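Local coordinates for terminal oxygenase component of carbazole 1,9a-dioxygenase (PDB 3GKQ), which probably uses a Rieske [2Fe-2S] cluster to pass electrons to a mononuclear non-heme iron that activates dioxygen for the dihydroxylation of carbazole, at residues A[28-33]-A[137-142]. Numbering follows the deposited sequence.
Sequences FRNHWY and FLFVGD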
loop_
_atom_site.group_PDB
_atom_site.type_symbol
_atom_site.label_atom_id
_atom_site.label_comp_id
_atom_site.label_asym_id
_atom_site.label_seq_id
_atom_site.Cartn_x
_atom_site.Cartn_y
_atom_site.Cartn_z
ATOM N N PHE A 28 -19.421 -17.504 -3.996
ATOM C CA PHE A 28 -20.757 -17.727 -4.522
ATOM C C PHE A 28 -21.853 -17.217 -3.593
ATOM O O PHE A 28 -21.879 -17.543 -2.399
ATOM C CB PHE A 28 -20.958 -19.214 -4.796
ATOM C CG PHE A 28 -19.993 -19.780 -5.798
ATOM C CD1 PHE A 28 -19.827 -19.175 -7.043
ATOM C CD2 PHE A 28 -19.270 -20.939 -5.510
ATOM C CE1 PHE A 28 -18.962 -19.718 -7.992
ATOM C CE2 PHE A 28 -18.401 -21.490 -6.452
ATOM C CZ PHE A 28 -18.246 -20.880 -7.695
ATOM N N ARG A 29 -22.751 -16.415 -4.158
ATOM C CA ARG A 29 -23.859 -15.839 -3.411
ATOM C C ARG A 29 -25.000 -16.853 -3.321
ATOM O O ARG A 29 -25.116 -17.756 -4.160
ATOM C CB ARG A 29 -24.339 -14.555 -4.102
ATOM C CG ARG A 29 -25.278 -13.693 -3.257
ATOM C CD ARG A 29 -25.650 -12.377 -3.962
ATOM N NE ARG A 29 -26.521 -11.551 -3.127
ATOM C CZ ARG A 29 -26.144 -10.959 -1.995
ATOM N NH1 ARG A 29 -24.899 -11.088 -1.546
ATOM N NH2 ARG A 29 -27.021 -10.246 -1.294
ATOM N N ASN A 30 -25.833 -16.701 -2.294
ATOM C CA ASN A 30 -26.975 -17.584 -2.057
ATOM C C ASN A 30 -26.584 -18.978 -1.550
ATOM O O ASN A 30 -27.144 -19.990 -1.972
ATOM C CB ASN A 30 -27.831 -17.689 -3.323
ATOM C CG ASN A 30 -28.445 -16.351 -3.716
ATOM O OD1 ASN A 30 -29.129 -15.713 -2.913
ATOM N ND2 ASN A 30 -28.195 -15.918 -4.947
ATOM N N HIS A 31 -25.626 -19.013 -0.627
ATOM C CA HIS A 31 -25.152 -20.254 -0.022
ATOM C C HIS A 31 -24.848 -19.993 1.453
ATOM O O HIS A 31 -24.658 -18.840 1.858
ATOM C CB HIS A 31 -23.867 -20.737 -0.705
ATOM C CG HIS A 31 -24.074 -21.295 -2.080
ATOM N ND1 HIS A 31 -24.489 -22.591 -2.303
ATOM C CD2 HIS A 31 -23.895 -20.742 -3.302
ATOM C CE1 HIS A 31 -24.553 -22.813 -3.603
ATOM N NE2 HIS A 31 -24.197 -21.706 -4.233
ATOM N N TRP A 32 -24.799 -21.065 2.245
ATOM C CA TRP A 32 -24.486 -20.969 3.668
ATOM C C TRP A 32 -22.976 -21.043 3.839
ATOM O O TRP A 32 -22.301 -21.799 3.142
ATOM C CB TRP A 32 -25.109 -22.124 4.465
ATOM C CG TRP A 32 -26.599 -22.081 4.593
ATOM C CD1 TRP A 32 -27.511 -22.710 3.796
ATOM C CD2 TRP A 32 -27.350 -21.385 5.594
ATOM N NE1 TRP A 32 -28.785 -22.453 4.241
ATOM C CE2 TRP A 32 -28.715 -21.642 5.343
ATOM C CE3 TRP A 32 -27.001 -20.569 6.679
ATOM C CZ2 TRP A 32 -29.738 -21.111 6.143
ATOM C CZ3 TRP A 32 -28.018 -20.040 7.475
ATOM C CH2 TRP A 32 -29.370 -20.315 7.199
ATOM N N TYR A 33 -22.457 -20.267 4.781
ATOM C CA TYR A 33 -21.033 -20.233 5.069
ATOM C C TYR A 33 -20.810 -20.145 6.573
ATOM O O TYR A 33 -21.476 -19.373 7.257
ATOM C CB TYR A 33 -20.382 -19.003 4.428
ATOM C CG TYR A 33 -20.307 -19.022 2.917
ATOM C CD1 TYR A 33 -19.265 -19.678 2.256
ATOM C CD2 TYR A 33 -21.272 -18.374 2.148
ATOM C CE1 TYR A 33 -19.185 -19.682 0.863
ATOM C CE2 TYR A 33 -21.205 -18.371 0.760
ATOM C CZ TYR A 33 -20.159 -19.025 0.124
ATOM O OH TYR A 33 -20.095 -19.020 -1.247
ATOM N N PHE A 137 -23.324 -20.649 11.057
ATOM C CA PHE A 137 -23.414 -20.460 9.612
ATOM C C PHE A 137 -24.317 -19.278 9.276
ATOM O O PHE A 137 -25.349 -19.070 9.921
ATOM C CB PHE A 137 -24.004 -21.694 8.924
ATOM C CG PHE A 137 -23.132 -22.912 8.983
ATOM C CD1 PHE A 137 -23.065 -23.685 10.139
ATOM C CD2 PHE A 137 -22.404 -23.306 7.866
ATOM C CE1 PHE A 137 -22.288 -24.841 10.180
ATOM C CE2 PHE A 137 -21.620 -24.458 7.894
ATOM C CZ PHE A 137 -21.562 -25.229 9.055
ATOM N N LEU A 138 -23.928 -18.511 8.263
ATOM C CA LEU A 138 -24.727 -17.380 7.815
ATOM C C LEU A 138 -25.109 -17.620 6.361
ATOM O O LEU A 138 -24.322 -18.178 5.593
ATOM C CB LEU A 138 -23.935 -16.077 7.894
ATOM C CG LEU A 138 -23.372 -15.608 9.233
ATOM C CD1 LEU A 138 -22.738 -14.233 9.039
ATOM C CD2 LEU A 138 -24.477 -15.551 10.280
ATOM N N PHE A 139 -26.317 -17.218 5.982
ATOM C CA PHE A 139 -26.733 -17.358 4.594
ATOM C C PHE A 139 -26.521 -15.991 3.947
ATOM O O PHE A 139 -27.057 -14.986 4.416
ATOM C CB PHE A 139 -28.207 -17.749 4.485
ATOM C CG PHE A 139 -28.650 -18.030 3.073
ATOM C CD1 PHE A 139 -28.311 -19.226 2.450
ATOM C CD2 PHE A 139 -29.380 -17.083 2.356
ATOM C CE1 PHE A 139 -28.686 -19.481 1.132
ATOM C CE2 PHE A 139 -29.763 -17.327 1.035
ATOM C CZ PHE A 139 -29.413 -18.531 0.421
ATOM N N VAL A 140 -25.723 -15.951 2.886
ATOM C CA VAL A 140 -25.453 -14.704 2.188
ATOM C C VAL A 140 -26.147 -14.768 0.839
ATOM O O VAL A 140 -25.726 -15.509 -0.049
ATOM C CB VAL A 140 -23.944 -14.497 1.960
ATOM C CG1 VAL A 140 -23.702 -13.170 1.240
ATOM C CG2 VAL A 140 -23.209 -14.525 3.294
ATOM N N GLY A 141 -27.219 -13.998 0.692
ATOM C CA GLY A 141 -27.957 -14.005 -0.557
ATOM C C GLY A 141 -29.251 -13.224 -0.451
ATOM O O GLY A 141 -29.537 -12.625 0.588
ATOM N N ASP A 142 -30.035 -13.242 -1.525
ATOM C CA ASP A 142 -31.296 -12.512 -1.577
ATOM C C ASP A 142 -32.512 -13.425 -1.647
ATOM O O ASP A 142 -33.642 -12.974 -1.485
ATOM C CB ASP A 142 -31.289 -11.592 -2.791
ATOM C CG ASP A 142 -30.004 -10.807 -2.905
ATOM O OD1 ASP A 142 -29.795 -9.893 -2.076
ATOM O OD2 ASP A 142 -29.199 -11.120 -3.814
HETATM O O HOH W 1 -29.314 -12.967 -5.550
#
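W32 and F139 face each other as a non-hydrogen-bonded pair of the antiparallel strands 31-35 and 135-140, neighbours in the three-stranded sheet that 129-132 completes, a sheet that probably belongs to the Rieske domain, as in related oxygenases. The edge of the F139 ring points at the face of the W32 five-membered ring in a T-shaped pair, centroids 5.0 Å apart. Beside it, F139 CB sits over the indole six-membered ring, 3.6 Å from its centroid and almost on the normal, a CH-pi contact. A chi1 of -175°, CG opposite the backbone N, brings the F139 ring alongside the N30 backbone, CE1 3.4 Å from N30 C. H146 packs against both rings and its carbonyl accepts the W32 NE1 hydrogen. Y33 and L138 form the next, hydrogen-bonded pair through two backbone bonds; their side chains lie on the other side of the sheet, against L51. N30 and H31 both oppose V140 in a G1 beta bulge, N30 taking positive phi (73°). Past the bulge the strand ends are tied by side chains. N30 OD1 accepts D142 N, while its ND2 is held by R375 O. The extended R29 chain passes G141 and presents its guanidinium side-on to D142, NE to OD2 and NH2 to OD1 (2.9 Å), both bonds nearly straight. An alanine in place of R29 would remove this pairing and is likely to leave the D142 carboxylate free to turn, and E54, the salt-bridge partner of NH1, without that mate. A water joins N30 ND2 to D142 OD2. R29 NE and NH2 both meet the D142 carboxylate from above its plane, yet OD2 lies exactly in the guanidinium plane, 2.8 Å from R29 NE.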